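Local coordinates for protein pectate lyase (Bacillus, PDB 3VMV) that probably cleaves pectate as a lyase of polysaccharide lyase family 1, a secreted enzyme built on a parallel beta-helix, at residues 130-135 and 163-168; 192-197 and 214-219. One frame throughout, in Å; residues are numbered along the deposited sequence.

Contact 1: 130-135 and 163-168; sequences KNVWID and EYITVS
The indole of W133 turns its pyrrole edge to the neighbouring strand: T166 O lies at that edge in the ring plane, 3.5 Å from W133 CD1, and D135 CB sits over one face near the rim. W133 NE1 gives its hydrogen to S168 OG at 2.8 Å, the oxygen lying 20° out of the ring plane. The same hydroxyl donates to the anti lone pair of D135 OD1 at 2.7 Å, so S168 OG joins indole and carboxylate. The chi1 of S168, 59°, places OG between the backbone N and the carbonyl carbon, close to both. At the other end, the Y164 ring has K130 CD at its edge and lies alongside N131, ring and amide planes 12° apart. N131 and Y164 are equivalent corners in successive coils of a parallel beta-helix, each with positive phi and psi, and from them the strands run on in exact register. T166 N to V132 O and I134 N to T166 O, both 2.9 Å, belong to their backbone bonding. V132 packs on I165 and I134 on V167, inside the coil, where I134 also meets V156 of another face. Before the corners, K130 and E163 lie side by side, K130 CE 3.3 Å from E163 OE1; their salt bridge, K130 NZ to E163 OE1, is long at 4.0 Å, and the stronger partner of E163 is K193, at OE2.

Contact 2: 192-197 and 214-219; sequences DKITYH and ADVHMF
D192 OD1 is gripped twice: K193 NZ reaches it at 3.0 Å from above the carboxylate plane, and a water donates to it at 2.8 Å. That water also donates to D215 OD2, at 2.6 Å, bridging the two strands. The other oxygen, D192 OD2, accepts the backbone D215 N at 2.8 Å, nearly along its C-O axis; D192 CG stands anti to its own N (chi1 -161°), which carries the carboxylate across to the neighbouring coil of the beta-helix. If an alanine stood here, D215 N and the bridging water would probably each lose an acceptor, and K193 would be left to its second carboxylate, E163. Beyond this end the parallel strands pair through their backbones, and D215 O receives I194 N as well as a weak bond from K193 N. At the far end H197 CB sits over the centre of the F219 ring, 3.4 Å from its centroid, a CH-pi contact. The two rings run near parallel, 7° apart, but are slid until they barely overlap. T195 CG2 approaches F219 CE2 at 3.8 Å. On the other face of the strands V216 CG1 meets the edge of the Y196 ring, while M218 makes an oblique Met-aromatic contact with it. D192 OD2 and D215 OD2 are only 4.1 Å apart, yet K193 beside D192 and R238 beside D215 would probably offset the like charges, with the water donating to both carboxylates, so both are likely to stay ionised.

Contacts 1 and 2 lie along one face of the beta-helix, separated by one strand-to-strand step, their centres about 10 Å apart: the strands at 132-135, 165-168, 192-197 and 215-219 come from four successive coils. The seam between the contacts joins 163-168 to 192-197, where V167 N probably donates to T195 O at 2.8 Å. K193 is the electrostatic link, since its NZ makes a salt bridge with E163 OE2 while also holding D192; the modelled distance to E163 OE2, 2.5 Å, is unusually short and should not be over-read. One lysine thus serves a carboxylate in each contact. At the opposite end S168 CB packs on H197 NE2 at 3.3 Å, carrying the side-chain packing from coil to coil.

Contact 1: 130-135 and 163-168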
ATOM      1  N   LYS A 130      -5.127  -8.797   8.694  1.00 12.80           N
ATOM      2  CA  LYS A 130      -4.659  -9.815   7.770  1.00 12.88           C
ATOM      3  C   LYS A 130      -5.601  -9.963   6.589  1.00 11.32           C
ATOM      4  O   LYS A 130      -6.824  -9.728   6.715  1.00 11.83           O
ATOM      5  CB  LYS A 130      -4.536 -11.159   8.488  1.00 20.32           C
ATOM      6  CG  LYS A 130      -3.395 -11.113   9.525  1.00 27.53           C
ATOM      7  CD  LYS A 130      -3.092 -12.480  10.097  1.00 32.62           C
ATOM      8  CE  LYS A 130      -2.058 -12.344  11.202  1.00 30.51           C
ATOM      9  NZ  LYS A 130      -1.920 -10.919  11.639  1.00 33.17           N
ATOM     10  N   ASN A 131      -5.038 -10.353   5.444  1.00 13.25           N
ATOM     11  CA  ASN A 131      -5.821 -10.660   4.224  1.00 11.89           C
ATOM     12  C   ASN A 131      -6.524  -9.423   3.722  1.00 10.36           C
ATOM     13  O   ASN A 131      -7.708  -9.273   3.857  1.00 11.49           O
ATOM     14  CB  ASN A 131      -6.779 -11.842   4.428  1.00 13.50           C
ATOM     15  CG  ASN A 131      -6.024 -13.140   4.490  1.00 17.93           C
ATOM     16  OD1 ASN A 131      -5.684 -13.727   3.443  1.00 19.55           O
ATOM     17  ND2 ASN A 131      -5.673 -13.550   5.677  1.00 14.18           N
ATOM     18  N   VAL A 132      -5.719  -8.504   3.209  1.00 10.49           N
ATOM     19  CA  VAL A 132      -6.174  -7.231   2.741  1.00  9.23           C
ATOM     20  C   VAL A 132      -5.702  -7.049   1.314  1.00  9.09           C
ATOM     21  O   VAL A 132      -4.517  -7.277   1.033  1.00  9.62           O
ATOM     22  CB  VAL A 132      -5.544  -6.142   3.576  1.00  9.73           C
ATOM     23  CG1 VAL A 132      -5.926  -4.765   3.064  1.00 13.57           C
ATOM     24  CG2 VAL A 132      -5.908  -6.283   5.076  1.00 11.01           C
ATOM     25  N   TRP A 133      -6.620  -6.672   0.432  1.00  9.88           N
ATOM     26  CA  TRP A 133      -6.313  -6.433  -0.973  1.00  9.19           C
ATOM     27  C   TRP A 133      -6.625  -4.964  -1.299  1.00  9.83           C
ATOM     28  O   TRP A 133      -7.783  -4.540  -1.150  1.00 10.32           O
ATOM     29  CB  TRP A 133      -7.166  -7.400  -1.793  1.00  9.70           C
ATOM     30  CG  TRP A 133      -6.876  -7.381  -3.273  1.00 10.60           C
ATOM     31  CD1 TRP A 133      -5.693  -7.024  -3.857  1.00 11.90           C
ATOM     32  CD2 TRP A 133      -7.744  -7.807  -4.325  1.00 10.05           C
ATOM     33  NE1 TRP A 133      -5.779  -7.175  -5.237  1.00 11.19           N
ATOM     34  CE2 TRP A 133      -7.036  -7.641  -5.541  1.00  8.92           C
ATOM     35  CE3 TRP A 133      -9.074  -8.275  -4.357  1.00 13.16           C
ATOM     36  CZ2 TRP A 133      -7.587  -7.972  -6.773  1.00 12.85           C
ATOM     37  CZ3 TRP A 133      -9.624  -8.615  -5.578  1.00 14.79           C
ATOM     38  CH2 TRP A 133      -8.891  -8.436  -6.769  1.00 16.04           C
ATOM     39  N   ILE A 134      -5.593  -4.210  -1.685  1.00  9.05           N
ATOM     40  CA  ILE A 134      -5.712  -2.785  -2.025  1.00  8.93           C
ATOM     41  C   ILE A 134      -5.451  -2.725  -3.533  1.00  7.92           C
ATOM     42  O   ILE A 134      -4.302  -2.918  -3.928  1.00  8.93           O
ATOM     43  CB  ILE A 134      -4.693  -2.023  -1.235  1.00  8.69           C
ATOM     44  CG1 ILE A 134      -5.104  -2.097   0.237  1.00  9.34           C
ATOM     45  CG2 ILE A 134      -4.583  -0.521  -1.745  1.00 11.03           C
ATOM     46  CD1 ILE A 134      -3.992  -1.654   1.219  1.00 11.62           C
ATOM     47  N   ASP A 135      -6.521  -2.542  -4.310  1.00  7.97           N
ATOM     48  CA  ASP A 135      -6.467  -2.762  -5.766  1.00  7.99           C
ATOM     49  C   ASP A 135      -7.103  -1.638  -6.556  1.00  8.71           C
ATOM     50  O   ASP A 135      -8.192  -1.187  -6.271  1.00  9.09           O
ATOM     51  CB  ASP A 135      -7.168  -4.089  -6.053  1.00 10.07           C
ATOM     52  CG  ASP A 135      -7.219  -4.422  -7.549  1.00 11.41           C
ATOM     53  OD1 ASP A 135      -6.178  -4.848  -8.066  1.00 12.95           O
ATOM     54  OD2 ASP A 135      -8.282  -4.236  -8.157  1.00 11.98           O
ATOM     55  N   GLU A 163      -0.383  -8.673   7.943  1.00 13.21           N
ATOM     56  CA  GLU A 163       0.189  -9.819   7.230  1.00 12.04           C
ATOM     57  C   GLU A 163      -0.756 -10.230   6.128  1.00 11.11           C
ATOM     58  O   GLU A 163      -1.985 -10.116   6.286  1.00 12.63           O
ATOM     59  CB  GLU A 163       0.351 -11.018   8.190  1.00 14.35           C
ATOM     60  CG  GLU A 163       1.240 -12.134   7.685  1.00 23.06           C
ATOM     61  CD  GLU A 163       1.579 -13.117   8.818  1.00 27.06           C
ATOM     62  OE1 GLU A 163       0.940 -13.018   9.880  1.00 26.84           O
ATOM     63  OE2 GLU A 163       2.465 -13.976   8.660  1.00 26.90           O
ATOM     64  N   TYR A 164      -0.195 -10.781   5.041  1.00 11.31           N
ATOM     65  CA  TYR A 164      -0.974 -11.336   3.926  1.00 13.75           C
ATOM     66  C   TYR A 164      -1.705 -10.220   3.198  1.00 11.48           C
ATOM     67  O   TYR A 164      -2.942 -10.147   3.193  1.00 10.96           O
ATOM     68  CB  TYR A 164      -1.956 -12.471   4.381  1.00 11.68           C
ATOM     69  CG  TYR A 164      -1.261 -13.680   4.974  1.00 12.25           C
ATOM     70  CD1 TYR A 164      -0.545 -14.548   4.177  1.00 14.68           C
ATOM     71  CD2 TYR A 164      -1.339 -13.943   6.347  1.00 13.72           C
ATOM     72  CE1 TYR A 164       0.108 -15.642   4.727  1.00 16.30           C
ATOM     73  CE2 TYR A 164      -0.711 -15.035   6.900  1.00 16.72           C
ATOM     74  CZ  TYR A 164       0.006 -15.867   6.078  1.00 17.45           C
ATOM     75  OH  TYR A 164       0.644 -16.956   6.610  1.00 20.45           O
ATOM     76  N   ILE A 165      -0.932  -9.328   2.579  1.00 11.09           N
ATOM     77  CA  ILE A 165      -1.472  -8.093   2.018  1.00 10.39           C
ATOM     78  C   ILE A 165      -1.017  -8.007   0.569  1.00  8.90           C
ATOM     79  O   ILE A 165       0.163  -8.284   0.292  1.00  9.32           O
ATOM     80  CB  ILE A 165      -0.937  -6.900   2.797  1.00 11.57           C
ATOM     81  CG1 ILE A 165      -1.174  -7.135   4.294  1.00 19.26           C
ATOM     82  CG2 ILE A 165      -1.572  -5.583   2.277  1.00 12.19           C
ATOM     83  CD1 ILE A 165      -0.687  -6.062   5.193  1.00 26.86           C
ATOM     84  N   THR A 166      -1.939  -7.677  -0.343  1.00  9.78           N
ATOM     85  CA  THR A 166      -1.575  -7.442  -1.745  1.00  7.81           C
ATOM     86  C   THR A 166      -1.993  -6.054  -2.154  1.00  8.30           C
ATOM     87  O   THR A 166      -3.144  -5.679  -1.945  1.00  9.25           O
ATOM     88  CB  THR A 166      -2.226  -8.464  -2.657  1.00  9.04           C
ATOM     89  OG1 THR A 166      -1.634  -9.746  -2.434  1.00 11.00           O
ATOM     90  CG2 THR A 166      -1.996  -8.116  -4.138  1.00 10.91           C
ATOM     91  N   VAL A 167      -1.054  -5.327  -2.741  1.00  9.64           N
ATOM     92  CA  VAL A 167      -1.239  -3.970  -3.208  1.00  8.49           C
ATOM     93  C   VAL A 167      -1.000  -4.043  -4.717  1.00  8.77           C
ATOM     94  O   VAL A 167       0.145  -4.246  -5.156  1.00  9.38           O
ATOM     95  CB  VAL A 167      -0.182  -3.090  -2.563  1.00  9.30           C
ATOM     96  CG1 VAL A 167      -0.229  -1.634  -3.079  1.00 10.48           C
ATOM     97  CG2 VAL A 167      -0.378  -3.124  -1.027  1.00 11.02           C
ATOM     98  N   SER A 168      -2.070  -3.896  -5.471  1.00  7.80           N
ATOM     99  CA  SER A 168      -2.013  -4.149  -6.913  1.00  8.10           C
ATOM    100  C   SER A 168      -2.715  -3.092  -7.732  1.00  8.98           C
ATOM    101  O   SER A 168      -3.767  -2.584  -7.363  1.00  8.97           O
ATOM    102  CB  SER A 168      -2.611  -5.538  -7.195  1.00 10.45           C
ATOM    103  OG  SER A 168      -3.958  -5.641  -6.761  1.00 11.51           O
TER

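Contact 2: 192-197 and 214-219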
ATOM      1  N   ASP A 192       4.517  -8.719   7.820  1.00 12.98           N
ATOM      2  CA  ASP A 192       5.176  -9.704   6.976  1.00 10.73           C
ATOM      3  C   ASP A 192       4.265 -10.060   5.826  1.00 11.32           C
ATOM      4  O   ASP A 192       3.053  -9.885   5.916  1.00 12.49           O
ATOM      5  CB  ASP A 192       5.453 -10.966   7.776  1.00 13.37           C
ATOM      6  CG  ASP A 192       6.519 -11.858   7.151  1.00 14.35           C
ATOM      7  OD1 ASP A 192       6.583 -13.067   7.501  1.00 15.90           O
ATOM      8  OD2 ASP A 192       7.335 -11.404   6.325  1.00 12.92           O
ATOM      9  N   LYS A 193       4.852 -10.595   4.751  1.00 10.66           N
ATOM     10  CA  LYS A 193       4.098 -11.235   3.667  1.00 10.57           C
ATOM     11  C   LYS A 193       3.216 -10.224   2.885  1.00  8.34           C
ATOM     12  O   LYS A 193       1.952 -10.217   2.934  1.00 10.09           O
ATOM     13  CB  LYS A 193       3.327 -12.458   4.169  1.00 12.29           C
ATOM     14  CG  LYS A 193       4.249 -13.513   4.792  1.00 13.92           C
ATOM     15  CD  LYS A 193       3.388 -14.705   5.176  1.00 18.24           C
ATOM     16  CE  LYS A 193       4.133 -15.652   6.087  1.00 23.97           C
ATOM     17  NZ  LYS A 193       4.366 -15.033   7.425  1.00 27.62           N
ATOM     18  N   ILE A 194       3.921  -9.325   2.195  1.00  9.49           N
ATOM     19  CA  ILE A 194       3.288  -8.270   1.372  1.00  9.64           C
ATOM     20  C   ILE A 194       3.708  -8.435  -0.097  1.00  9.48           C
ATOM     21  O   ILE A 194       4.893  -8.569  -0.379  1.00  9.46           O
ATOM     22  CB  ILE A 194       3.792  -6.880   1.822  1.00 11.42           C
ATOM     23  CG1 ILE A 194       3.961  -6.802   3.350  1.00 12.99           C
ATOM     24  CG2 ILE A 194       2.951  -5.730   1.235  1.00 11.24           C
ATOM     25  CD1 ILE A 194       2.617  -6.895   4.127  1.00 15.25           C
ATOM     26  N   THR A 195       2.746  -8.351  -1.008  1.00  9.05           N
ATOM     27  CA  THR A 195       3.009  -8.344  -2.448  1.00  8.37           C
ATOM     28  C   THR A 195       2.622  -6.983  -3.000  1.00  9.25           C
ATOM     29  O   THR A 195       1.505  -6.504  -2.739  1.00  8.69           O
ATOM     30  CB  THR A 195       2.085  -9.388  -3.114  1.00  8.58           C
ATOM     31  OG1 THR A 195       2.380 -10.680  -2.585  1.00 10.36           O
ATOM     32  CG2 THR A 195       2.261  -9.401  -4.654  1.00 10.45           C
ATOM     33  N   TYR A 196       3.477  -6.425  -3.850  1.00  8.38           N
ATOM     34  CA  TYR A 196       3.134  -5.258  -4.642  1.00  8.30           C
ATOM     35  C   TYR A 196       3.300  -5.627  -6.107  1.00  8.83           C
ATOM     36  O   TYR A 196       4.388  -6.021  -6.515  1.00  9.75           O
ATOM     37  CB  TYR A 196       4.086  -4.101  -4.354  1.00  8.70           C
ATOM     38  CG  TYR A 196       4.115  -3.599  -2.936  1.00  8.38           C
ATOM     39  CD1 TYR A 196       3.370  -2.502  -2.551  1.00  9.21           C
ATOM     40  CD2 TYR A 196       4.909  -4.211  -1.980  1.00  9.60           C
ATOM     41  CE1 TYR A 196       3.426  -2.043  -1.223  1.00  9.95           C
ATOM     42  CE2 TYR A 196       4.954  -3.742  -0.650  1.00 10.22           C
ATOM     43  CZ  TYR A 196       4.208  -2.647  -0.313  1.00 11.50           C
ATOM     44  OH  TYR A 196       4.262  -2.216   1.013  1.00 12.44           O
ATOM     45  N   HIS A 197       2.248  -5.482  -6.899  1.00  7.95           N
ATOM     46  CA  HIS A 197       2.397  -5.738  -8.330  1.00  9.11           C
ATOM     47  C   HIS A 197       1.544  -4.841  -9.179  1.00  7.57           C
ATOM     48  O   HIS A 197       0.449  -4.413  -8.801  1.00  8.00           O
ATOM     49  CB  HIS A 197       2.165  -7.256  -8.655  1.00  7.68           C
ATOM     50  CG  HIS A 197       0.736  -7.690  -8.635  1.00  8.43           C
ATOM     51  ND1 HIS A 197      -0.066  -7.660  -9.763  1.00 11.26           N
ATOM     52  CD2 HIS A 197      -0.042  -8.169  -7.633  1.00  9.38           C
ATOM     53  CE1 HIS A 197      -1.273  -8.112  -9.444  1.00 12.30           C
ATOM     54  NE2 HIS A 197      -1.284  -8.420  -8.156  1.00 11.41           N
ATOM     55  N   ALA A 214      10.209  -7.380   7.029  1.00 10.51           N
ATOM     56  CA  ALA A 214       9.233  -8.198   6.276  1.00 12.84           C
ATOM     57  C   ALA A 214       9.789  -8.880   5.022  1.00 11.11           C
ATOM     58  O   ALA A 214      10.736  -8.385   4.416  1.00 12.37           O
ATOM     59  CB  ALA A 214       8.080  -7.339   5.872  1.00 10.65           C
ATOM     60  N   ASP A 215       9.174 -10.021   4.682  1.00 10.91           N
ATOM     61  CA  ASP A 215       9.306 -10.605   3.338  1.00 10.47           C
ATOM     62  C   ASP A 215       8.259  -9.979   2.410  1.00 11.68           C
ATOM     63  O   ASP A 215       7.031  -9.933   2.713  1.00 10.84           O
ATOM     64  CB  ASP A 215       9.091 -12.114   3.411  1.00 11.70           C
ATOM     65  CG  ASP A 215      10.240 -12.843   4.141  1.00 14.31           C
ATOM     66  OD1 ASP A 215      11.335 -12.277   4.233  1.00 14.51           O
ATOM     67  OD2 ASP A 215      10.005 -13.967   4.653  1.00 20.14           O
ATOM     68  N   VAL A 216       8.760  -9.507   1.263  1.00  9.91           N
ATOM     69  CA  VAL A 216       7.981  -8.731   0.308  1.00  6.74           C
ATOM     70  C   VAL A 216       8.325  -9.165  -1.116  1.00 10.27           C
ATOM     71  O   VAL A 216       9.493  -9.419  -1.414  1.00 10.55           O
ATOM     72  CB  VAL A 216       8.307  -7.245   0.487  1.00 11.76           C
ATOM     73  CG1 VAL A 216       7.611  -6.407  -0.545  1.00 11.07           C
ATOM     74  CG2 VAL A 216       7.950  -6.799   1.902  1.00 11.66           C
ATOM     75  N   HIS A 217       7.322  -9.274  -1.982  1.00  8.92           N
ATOM     76  CA  HIS A 217       7.531  -9.514  -3.414  1.00  8.90           C
ATOM     77  C   HIS A 217       7.032  -8.293  -4.168  1.00  9.31           C
ATOM     78  O   HIS A 217       5.884  -7.904  -3.982  1.00  9.12           O
ATOM     79  CB  HIS A 217       6.749 -10.759  -3.789  1.00  9.00           C
ATOM     80  CG  HIS A 217       6.887 -11.226  -5.213  1.00  9.17           C
ATOM     81  ND1 HIS A 217       5.907 -12.004  -5.790  1.00 11.31           N
ATOM     82  CD2 HIS A 217       7.859 -11.078  -6.142  1.00 11.73           C
ATOM     83  CE1 HIS A 217       6.287 -12.339  -7.018  1.00  9.70           C
ATOM     84  NE2 HIS A 217       7.456 -11.779  -7.265  1.00 10.91           N
ATOM     85  N   MET A 218       7.887  -7.695  -4.989  1.00  9.69           N
ATOM     86  CA  MET A 218       7.479  -6.618  -5.883  1.00  8.53           C
ATOM     87  C   MET A 218       7.718  -7.059  -7.314  1.00  7.24           C
ATOM     88  O   MET A 218       8.885  -7.288  -7.695  1.00  9.09           O
ATOM     89  CB  MET A 218       8.284  -5.364  -5.607  1.00 10.72           C
ATOM     90  CG  MET A 218       8.245  -4.965  -4.145  1.00  8.89           C
ATOM     91  SD  MET A 218       8.901  -3.294  -3.866  1.00 11.56           S
ATOM     92  CE  MET A 218       7.562  -2.246  -4.425  1.00 10.49           C
ATOM     93  N   PHE A 219       6.624  -7.228  -8.061  1.00  7.47           N
ATOM     94  CA  PHE A 219       6.782  -7.571  -9.476  1.00  7.57           C
ATOM     95  C   PHE A 219       5.934  -6.737 -10.403  1.00  8.41           C
ATOM     96  O   PHE A 219       4.808  -6.345 -10.071  1.00  8.54           O
ATOM     97  CB  PHE A 219       6.578  -9.092  -9.733  1.00  7.71           C
ATOM     98  CG  PHE A 219       5.155  -9.610  -9.506  1.00  9.50           C
ATOM     99  CD1 PHE A 219       4.290  -9.780 -10.590  1.00  9.37           C
ATOM    100  CD2 PHE A 219       4.717  -9.974  -8.241  1.00  9.12           C
ATOM    101  CE1 PHE A 219       3.014 -10.305 -10.440  1.00 10.40           C
ATOM    102  CE2 PHE A 219       3.411 -10.483  -8.059  1.00  8.76           C
ATOM    103  CZ  PHE A 219       2.558 -10.658  -9.164  1.00 10.14           C
TER
HETATM  104  O   HOH W   1       7.685 -14.753   5.529  1.00 19.86           O